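PDB 3Q63: Mll2253 protein from Mesorhizobium loti, which is of unknown function but belongs to the AHA1 family, whose Bet v 1-like helix-grip fold often encloses a hydrophobic cavity that may bind small ligands. Local coordinates for residues R9-E14 with G122-G127; N41-A46 with L74-N79; M108-F113 with M126-F131. One frame throughout, in Å; residues are numbered along the deposited sequence.

Contact 1. Residues R9-E14 with G122-G127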
loop_
_atom_site.group_PDB
_atom_site.type_symbol
_atom_site.label_atom_id
_atom_site.label_comp_id
_atom_site.label_asym_id
_atom_site.label_seq_id
_atom_site.Cartn_x
_atom_site.Cartn_y
_atom_site.Cartn_z
ATOM N N ARG B 9 9.062 10.278 17.473
ATOM C CA ARG B 9 8.534 9.085 18.124
ATOM C C ARG B 9 8.997 7.813 17.420
ATOM O O ARG B 9 9.584 7.862 16.338
ATOM C CB ARG B 9 7.000 9.120 18.160
ATOM C CG ARG B 9 6.400 10.417 18.713
ATOM C CD ARG B 9 5.058 10.171 19.416
ATOM N NE ARG B 9 5.260 9.510 20.707
ATOM C CZ ARG B 9 4.290 9.136 21.538
ATOM N NH1 ARG B 9 4.605 8.544 22.686
ATOM N NH2 ARG B 9 3.013 9.347 21.229
ATOM N N THR B 10 8.723 6.675 18.038
ATOM C CA THR B 10 9.124 5.402 17.472
ATOM C C THR B 10 8.046 4.358 17.703
ATOM O O THR B 10 7.483 4.271 18.788
ATOM C CB THR B 10 10.445 4.928 18.092
ATOM O OG1 THR B 10 10.716 3.585 17.673
ATOM C CG2 THR B 10 10.357 4.968 19.601
ATOM N N VAL B 11 7.752 3.580 16.669
ATOM C CA VAL B 11 6.743 2.543 16.767
ATOM C C VAL B 11 7.388 1.207 17.119
ATOM O O VAL B 11 8.355 0.784 16.487
ATOM C CB VAL B 11 5.970 2.406 15.442
ATOM C CG1 VAL B 11 4.957 1.278 15.536
ATOM C CG2 VAL B 11 5.272 3.722 15.121
ATOM N N VAL B 12 6.853 0.552 18.142
ATOM C CA VAL B 12 7.378 -0.740 18.569
ATOM C C VAL B 12 6.263 -1.780 18.553
ATOM O O VAL B 12 5.174 -1.542 19.070
ATOM C CB VAL B 12 7.967 -0.665 19.995
ATOM C CG1 VAL B 12 8.592 -2.013 20.373
ATOM C CG2 VAL B 12 9.001 0.439 20.071
ATOM N N VAL B 13 6.543 -2.925 17.939
ATOM C CA VAL B 13 5.593 -4.020 17.858
ATOM C C VAL B 13 6.350 -5.311 18.179
ATOM O O VAL B 13 7.444 -5.544 17.662
ATOM C CB VAL B 13 4.953 -4.120 16.448
ATOM C CG1 VAL B 13 3.992 -5.295 16.393
ATOM C CG2 VAL B 13 4.197 -2.826 16.123
ATOM N N GLU B 14 5.779 -6.134 19.054
ATOM C CA GLU B 14 6.420 -7.390 19.451
ATOM C C GLU B 14 5.457 -8.553 19.260
ATOM O O GLU B 14 4.243 -8.394 19.375
ATOM C CB GLU B 14 6.873 -7.307 20.913
ATOM C CG GLU B 14 7.764 -6.102 21.208
ATOM C CD GLU B 14 8.310 -6.086 22.627
ATOM O OE1 GLU B 14 9.319 -6.765 22.883
ATOM O OE2 GLU B 14 7.729 -5.391 23.489
ATOM N N GLY B 122 0.621 6.681 13.566
ATOM C CA GLY B 122 -0.515 5.813 13.822
ATOM C C GLY B 122 -0.705 4.732 12.779
ATOM O O GLY B 122 -1.123 3.621 13.103
ATOM N N GLY B 123 -0.414 5.058 11.525
ATOM C CA GLY B 123 -0.561 4.088 10.457
ATOM C C GLY B 123 0.370 2.903 10.647
ATOM O O GLY B 123 0.002 1.760 10.371
ATOM N N ALA B 124 1.580 3.177 11.122
ATOM C CA ALA B 124 2.561 2.129 11.354
ATOM C C ALA B 124 2.170 1.284 12.562
ATOM O O ALA B 124 2.414 0.078 12.590
ATOM C CB ALA B 124 3.945 2.747 11.567
ATOM N N LYS B 125 1.560 1.921 13.559
ATOM C CA LYS B 125 1.139 1.220 14.767
ATOM C C LYS B 125 0.146 0.111 14.470
ATOM O O LYS B 125 0.202 -0.953 15.078
ATOM C CB LYS B 125 0.513 2.194 15.772
ATOM C CG LYS B 125 1.517 3.082 16.502
ATOM C CD LYS B 125 0.836 3.896 17.599
ATOM C CE LYS B 125 0.407 3.014 18.764
ATOM N NZ LYS B 125 1.565 2.541 19.587
HETATM N N MSE B 126 -0.775 0.352 13.546
HETATM C CA MSE B 126 -1.744 -0.682 13.223
HETATM C C MSE B 126 -1.378 -1.379 11.918
HETATM O O MSE B 126 -1.942 -2.420 11.583
HETATM C CB MSE B 126 -3.150 -0.092 13.142
HETATM C CG MSE B 126 -3.321 0.970 12.086
HETATM SE SE MSE B 126 -5.013 1.887 12.291
HETATM C CE MSE B 126 -6.184 0.391 11.952
ATOM N N GLY B 127 -0.414 -0.811 11.199
ATOM C CA GLY B 127 0.012 -1.402 9.944
ATOM C C GLY B 127 0.914 -2.605 10.159
ATOM O O GLY B 127 0.778 -3.621 9.474
HETATM O O HOH W 1 4.669 1.826 19.538
#

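Contact 2. Residues N41-A46 with L74-N79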
loop_
_atom_site.group_PDB
_atom_site.type_symbol
_atom_site.label_atom_id
_atom_site.label_comp_id
_atom_site.label_asym_id
_atom_site.label_seq_id
_atom_site.Cartn_x
_atom_site.Cartn_y
_atom_site.Cartn_z
ATOM N N ASN B 41 9.393 -6.404 -3.710
ATOM C CA ASN B 41 10.643 -5.825 -3.253
ATOM C C ASN B 41 11.834 -6.484 -3.922
ATOM O O ASN B 41 11.716 -7.569 -4.491
ATOM C CB ASN B 41 10.793 -6.045 -1.757
ATOM C CG ASN B 41 10.987 -7.510 -1.416
ATOM O OD1 ASN B 41 10.035 -8.297 -1.427
ATOM N ND2 ASN B 41 12.231 -7.892 -1.139
ATOM N N ASP B 42 12.980 -5.815 -3.831
ATOM C CA ASP B 42 14.235 -6.329 -4.372
ATOM C C ASP B 42 15.294 -6.273 -3.271
ATOM O O ASP B 42 16.421 -5.831 -3.487
ATOM C CB ASP B 42 14.688 -5.523 -5.602
ATOM C CG ASP B 42 14.750 -4.019 -5.347
ATOM O OD1 ASP B 42 15.528 -3.341 -6.051
ATOM O OD2 ASP B 42 14.022 -3.512 -4.470
ATOM N N PHE B 43 14.902 -6.733 -2.086
ATOM C CA PHE B 43 15.765 -6.770 -0.910
ATOM C C PHE B 43 16.974 -7.694 -1.091
ATOM O O PHE B 43 16.932 -8.643 -1.864
ATOM C CB PHE B 43 14.955 -7.258 0.301
ATOM C CG PHE B 43 15.785 -7.500 1.530
ATOM C CD1 PHE B 43 16.094 -6.453 2.391
ATOM C CD2 PHE B 43 16.296 -8.772 1.807
ATOM C CE1 PHE B 43 16.902 -6.660 3.505
ATOM C CE2 PHE B 43 17.109 -8.990 2.922
ATOM C CZ PHE B 43 17.413 -7.930 3.775
ATOM N N LYS B 44 18.050 -7.393 -0.372
ATOM C CA LYS B 44 19.268 -8.202 -0.375
ATOM C C LYS B 44 19.905 -8.000 0.988
ATOM O O LYS B 44 20.079 -6.868 1.433
ATOM C CB LYS B 44 20.250 -7.764 -1.461
ATOM C CG LYS B 44 19.870 -8.202 -2.860
ATOM C CD LYS B 44 21.040 -8.879 -3.576
ATOM C CE LYS B 44 21.472 -10.168 -2.878
ATOM N NZ LYS B 44 22.098 -9.941 -1.540
ATOM N N PRO B 45 20.244 -9.100 1.677
ATOM C CA PRO B 45 20.865 -9.091 3.009
ATOM C C PRO B 45 22.298 -8.562 3.023
ATOM O O PRO B 45 23.192 -9.220 3.553
ATOM C CB PRO B 45 20.827 -10.563 3.426
ATOM C CG PRO B 45 19.719 -11.141 2.623
ATOM C CD PRO B 45 19.870 -10.470 1.287
ATOM N N ALA B 46 22.524 -7.392 2.440
ATOM C CA ALA B 46 23.865 -6.817 2.418
ATOM C C ALA B 46 23.824 -5.358 2.840
ATOM O O ALA B 46 23.044 -4.569 2.307
ATOM C CB ALA B 46 24.476 -6.942 1.026
ATOM N N LEU B 74 18.218 -7.270 11.913
ATOM C CA LEU B 74 18.101 -6.785 10.553
ATOM C C LEU B 74 17.528 -5.372 10.580
ATOM O O LEU B 74 16.473 -5.135 11.166
ATOM C CB LEU B 74 17.187 -7.699 9.733
ATOM C CG LEU B 74 16.856 -7.244 8.304
ATOM C CD1 LEU B 74 18.133 -7.089 7.492
ATOM C CD2 LEU B 74 15.928 -8.257 7.655
ATOM N N SER B 75 18.224 -4.433 9.955
ATOM C CA SER B 75 17.739 -3.059 9.918
ATOM C C SER B 75 17.931 -2.440 8.550
ATOM O O SER B 75 18.898 -2.739 7.851
ATOM C CB SER B 75 18.461 -2.205 10.966
ATOM O OG SER B 75 18.065 -0.847 10.873
ATOM N N TYR B 76 16.983 -1.592 8.167
ATOM C CA TYR B 76 17.037 -0.881 6.898
ATOM C C TYR B 76 16.166 0.363 6.929
ATOM O O TYR B 76 15.207 0.438 7.715
ATOM C CB TYR B 76 16.625 -1.776 5.712
ATOM C CG TYR B 76 15.356 -2.607 5.851
ATOM C CD1 TYR B 76 15.428 -3.968 6.148
ATOM C CD2 TYR B 76 14.096 -2.058 5.595
ATOM C CE1 TYR B 76 14.284 -4.770 6.180
ATOM C CE2 TYR B 76 12.942 -2.849 5.625
ATOM C CZ TYR B 76 13.045 -4.205 5.916
ATOM O OH TYR B 76 11.912 -4.997 5.938
ATOM N N THR B 77 16.512 1.343 6.094
ATOM C CA THR B 77 15.747 2.584 6.012
ATOM C C THR B 77 14.410 2.278 5.362
ATOM O O THR B 77 14.268 1.311 4.610
ATOM C CB THR B 77 16.457 3.668 5.153
ATOM O OG1 THR B 77 16.830 3.101 3.891
ATOM C CG2 THR B 77 17.696 4.217 5.861
ATOM N N TRP B 78 13.444 3.133 5.661
ATOM C CA TRP B 78 12.076 3.006 5.183
ATOM C C TRP B 78 11.667 4.454 4.952
ATOM O O TRP B 78 11.104 5.101 5.840
ATOM C CB TRP B 78 11.272 2.348 6.301
ATOM C CG TRP B 78 9.850 2.076 6.043
ATOM C CD1 TRP B 78 8.828 2.985 5.997
ATOM C CD2 TRP B 78 9.249 0.788 5.911
ATOM N NE1 TRP B 78 7.628 2.333 5.856
ATOM C CE2 TRP B 78 7.859 0.984 5.801
ATOM C CE3 TRP B 78 9.754 -0.518 5.880
ATOM C CZ2 TRP B 78 6.963 -0.079 5.663
ATOM C CZ3 TRP B 78 8.864 -1.578 5.743
ATOM C CH2 TRP B 78 7.482 -1.351 5.636
ATOM N N ASN B 79 11.971 4.956 3.755
ATOM C CA ASN B 79 11.721 6.353 3.398
ATOM C C ASN B 79 10.857 6.619 2.191
ATOM O O ASN B 79 10.700 5.781 1.308
ATOM C CB ASN B 79 13.036 7.074 3.124
ATOM C CG ASN B 79 14.036 6.930 4.244
ATOM O OD1 ASN B 79 13.680 6.715 5.406
ATOM N ND2 ASN B 79 15.307 7.081 3.902
#

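Contact 3. Residues M108-F113 with M126-F131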
loop_
_atom_site.group_PDB
_atom_site.type_symbol
_atom_site.label_atom_id
_atom_site.label_comp_id
_atom_site.label_asym_id
_atom_site.label_seq_id
_atom_site.Cartn_x
_atom_site.Cartn_y
_atom_site.Cartn_z
HETATM N N MSE B 108 9.934 -5.315 16.453
HETATM C CA MSE B 108 10.123 -4.444 15.303
HETATM C C MSE B 108 10.098 -3.025 15.836
HETATM O O MSE B 108 9.149 -2.622 16.513
HETATM C CB MSE B 108 8.994 -4.649 14.296
HETATM C CG MSE B 108 9.180 -3.960 12.943
HETATM SE SE MSE B 108 9.124 -2.009 12.960
HETATM C CE MSE B 108 7.442 -1.713 13.868
ATOM N N GLU B 109 11.160 -2.277 15.560
ATOM C CA GLU B 109 11.231 -0.891 15.989
ATOM C C GLU B 109 11.401 -0.042 14.742
ATOM O O GLU B 109 12.310 -0.269 13.948
ATOM C CB GLU B 109 12.422 -0.654 16.920
ATOM C CG GLU B 109 12.322 -1.327 18.278
ATOM C CD GLU B 109 13.600 -1.166 19.083
ATOM O OE1 GLU B 109 14.610 -1.826 18.736
ATOM O OE2 GLU B 109 13.594 -0.375 20.052
ATOM N N GLN B 110 10.503 0.918 14.564
ATOM C CA GLN B 110 10.557 1.827 13.433
ATOM C C GLN B 110 10.575 3.238 14.009
ATOM O O GLN B 110 9.568 3.720 14.535
ATOM C CB GLN B 110 9.340 1.650 12.516
ATOM C CG GLN B 110 9.239 2.726 11.423
ATOM C CD GLN B 110 8.207 2.410 10.363
ATOM O OE1 GLN B 110 7.167 1.826 10.653
ATOM N NE2 GLN B 110 8.482 2.817 9.123
ATOM N N SER B 111 11.729 3.886 13.910
ATOM C CA SER B 111 11.913 5.224 14.442
ATOM C C SER B 111 12.149 6.231 13.332
ATOM O O SER B 111 12.492 5.855 12.213
ATOM C CB SER B 111 13.110 5.230 15.379
ATOM O OG SER B 111 14.248 4.778 14.670
ATOM N N GLY B 112 11.981 7.512 13.649
ATOM C CA GLY B 112 12.190 8.558 12.662
ATOM C C GLY B 112 10.951 9.396 12.430
ATOM O O GLY B 112 10.980 10.367 11.679
ATOM N N PHE B 113 9.854 9.015 13.074
ATOM C CA PHE B 113 8.594 9.732 12.935
ATOM C C PHE B 113 8.665 11.109 13.597
ATOM O O PHE B 113 8.945 11.219 14.789
ATOM C CB PHE B 113 7.463 8.912 13.559
ATOM C CG PHE B 113 7.132 7.659 12.796
ATOM C CD1 PHE B 113 6.467 7.732 11.573
ATOM C CD2 PHE B 113 7.500 6.408 13.289
ATOM C CE1 PHE B 113 6.176 6.584 10.850
ATOM C CE2 PHE B 113 7.214 5.251 12.573
ATOM C CZ PHE B 113 6.550 5.336 11.349
HETATM N N MSE B 126 -0.775 0.352 13.546
HETATM C CA MSE B 126 -1.744 -0.682 13.223
HETATM C C MSE B 126 -1.378 -1.379 11.918
HETATM O O MSE B 126 -1.942 -2.420 11.583
HETATM C CB MSE B 126 -3.150 -0.092 13.142
HETATM C CG MSE B 126 -3.321 0.970 12.086
HETATM SE SE MSE B 126 -5.013 1.887 12.291
HETATM C CE MSE B 126 -6.184 0.391 11.952
ATOM N N GLY B 127 -0.414 -0.811 11.199
ATOM C CA GLY B 127 0.012 -1.402 9.944
ATOM C C GLY B 127 0.914 -2.605 10.159
ATOM O O GLY B 127 0.778 -3.621 9.474
ATOM N N TRP B 128 1.833 -2.501 11.113
ATOM C CA TRP B 128 2.753 -3.603 11.386
ATOM C C TRP B 128 2.071 -4.859 11.929
ATOM O O TRP B 128 2.466 -5.974 11.594
ATOM C CB TRP B 128 3.877 -3.142 12.321
ATOM C CG TRP B 128 4.955 -2.440 11.559
ATOM C CD1 TRP B 128 5.196 -1.093 11.514
ATOM C CD2 TRP B 128 5.875 -3.043 10.642
ATOM N NE1 TRP B 128 6.206 -0.821 10.621
ATOM C CE2 TRP B 128 6.642 -1.999 10.071
ATOM C CE3 TRP B 128 6.125 -4.368 10.245
ATOM C CZ2 TRP B 128 7.641 -2.238 9.118
ATOM C CZ3 TRP B 128 7.121 -4.606 9.297
ATOM C CH2 TRP B 128 7.865 -3.542 8.746
ATOM N N PRO B 129 1.049 -4.693 12.783
ATOM C CA PRO B 129 0.349 -5.857 13.326
ATOM C C PRO B 129 -0.271 -6.658 12.173
ATOM O O PRO B 129 -0.345 -7.889 12.222
ATOM C CB PRO B 129 -0.697 -5.222 14.238
ATOM C CG PRO B 129 0.029 -4.013 14.756
ATOM C CD PRO B 129 0.639 -3.465 13.487
ATOM N N GLN B 130 -0.709 -5.948 11.134
ATOM C CA GLN B 130 -1.299 -6.588 9.962
ATOM C C GLN B 130 -0.214 -7.348 9.195
ATOM O O GLN B 130 -0.433 -8.467 8.750
ATOM C CB GLN B 130 -1.950 -5.538 9.052
ATOM C CG GLN B 130 -3.032 -4.712 9.748
ATOM C CD GLN B 130 -3.506 -3.534 8.916
ATOM O OE1 GLN B 130 -2.707 -2.686 8.501
ATOM N NE2 GLN B 130 -4.815 -3.464 8.676
ATOM N N PHE B 131 0.959 -6.740 9.045
ATOM C CA PHE B 131 2.051 -7.396 8.334
ATOM C C PHE B 131 2.490 -8.660 9.083
ATOM O O PHE B 131 2.695 -9.711 8.471
ATOM C CB PHE B 131 3.251 -6.455 8.174
ATOM C CG PHE B 131 3.050 -5.360 7.152
ATOM C CD1 PHE B 131 2.489 -5.631 5.906
ATOM C CD2 PHE B 131 3.480 -4.063 7.417
ATOM C CE1 PHE B 131 2.365 -4.632 4.940
ATOM C CE2 PHE B 131 3.363 -3.052 6.459
ATOM C CZ PHE B 131 2.804 -3.340 5.215
#

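Contact 1. Residues R9-E14 with G122-G127
V11 packs on A124 and K125 in an apolar helix-on-sheet contact at the margin of the helix-grip fold, where strand 9-17, an outermost strand of the antiparallel sheet within this chain, runs past the long C-terminal helix 118-141. The two methyls of V11 divide the work. CG2 lies 3.9 Å from CB of A124, whereas CG1 comes down on the helix backbone itself, 3.9 Å from CA of K125. Having CG1 anti to the backbone N (chi1 178°) lets the valine straddle these two successive helix residues, and the K125 chain crosses it obliquely, with K125 CG 4.0 Å from V11 CG1. A beta-branched residue suits an extended strand and presents a broad, short surface; alanine suits the helix here because its single methyl leaves room for V11 CG2. Strand and helix come closest at V11 and K125, whose CA atoms are 6.1 Å apart. F113 and Y121 also touch V11, and V13, two residues on, rests against W128 and F132.

The next residue, V12, turns its side chain away from the helix, and its N donates to a water at 2.9 Å. The same water accepts a weak bond of 3.2 Å from NZ of K125, whose chain bends at chi3 and chi4 (71° and 72°) to turn the ammonium toward it. With an alanine here instead of V11, the methyls lying over the K125 backbone and the A124 CB would be gone, which would probably open a gap between strand and helix and leave the aliphatic part of K125 freer to turn. The buried part of the contact is thus held by shape and apolar burial, while the exposed lysine keeps its charge toward solvent and its ammonium reaches the strand through water, by a weak bond.

Contact 2. Residues N41-A46 with L74-N79
OG of S75, on the strand that presses L74 and Y76 against F43, is gripped from the neighbouring strand 92-100 by a hydrogen bond with T94 OG1 and a weak one with V93 O. Serine suits this place: its side chain points away from 41-46, and its buried hydroxyl finds partners there. L74 and Y76, flanking it in the alternation of a beta strand, point the other way, toward F43 in the interior of the helix-grip fold.

F43 is the single residue of the loop that enters this contact. Its CG stands anti to the backbone N (chi1 173°), which carries the ring inward from a chain segment lacking regular structure. L74 meets that ring at its edge, near the ring plane, with CD1 3.9 Å from F43 CZ. The tyrosine ring lies obliquely to it, the two planes at 54° and the centroids of F43 and Y76 5.9 Å apart. A phenylalanine and a leucine suit this buried place because their apolar ends need no polar partner, while the tyrosine brings its ring to the same surface. F51 then makes edge-to-face contacts with both F43 and Y76, while W25 and T29 of helix 21-29 cover L74. The nearest approach between the two aromatic rings is F43 CE1 to Y76 CD1, at 4.1 Å.

Contact 3. Residues M108-F113 with M126-F131
W128 projects from helix 118-141 onto strand 103-113, where Q110 takes its edge and M108 one of its faces; this is the gripped helix of the helix-grip fold meeting its sheet. The indole NE1 donates to OE1 of Q110 at 2.8 Å, nearly straight at 160°, with the oxygen close to the ring plane. Seen from the amide the approach is less regular, for the donor stands 43° out of the carbonyl plane. The bond satisfies the one polar group of a buried tryptophan and fixes the turn of its ring. Glutamine suits the strand position because its chain, extended beyond CG, reaches across to the indole and still offers an NH2 to a second partner.

M108, a selenomethionine in this crystal, makes a Met-aromatic contact. Its chain bends at chi2 and chi3, curling the end of the side chain over the five-membered ring: CE sits 3.4 Å from that ring's centroid in a CH-pi contact, and SE 3.9 Å from it. Packing is tight, with M108 CE 3.3 Å from W128 CD1. A long, flexible and polarisable side chain fits well over an aromatic face. On the opposite face lies F131 of the same helix, its CD2 offset toward the rim, so that the indole is held between two side chains.

Further out, V93 touches W128, and the ring of W78 meets it with the planes at about 45°. Q110 is itself positioned from several sides. A124 CB packs 3.5 Å from its OE1, the edge of the F113 ring faces that same oxygen, and NE2 of Q110 hydrogen-bonds to S91 OG, a hydroxyl that also bonds W78 O.

In the fold
From the N terminus, strand 9-17 packs on helix 118-141 at the far end of the chain through contact 1, which closes the widest loop. Nested inside it, contact 2 joins the loop after strand 40-41 to strand 73-77. Contact 3 opens only after contact 2 has closed, and it ends on the same helix as contact 1, sharing M126 and G127. Contacts 1 and 3 lie about 4 Å apart between centres, on neighbouring strands, joined by backbone bonds such as V11 N to Q110 O. Contact 2 sits across the chain's centre from contact 1, yet segment 74-79 reaches contact 3 through W78, which packs on Q110. Contacts 1 and 3 thus tie neighbouring strands to helix 118-141.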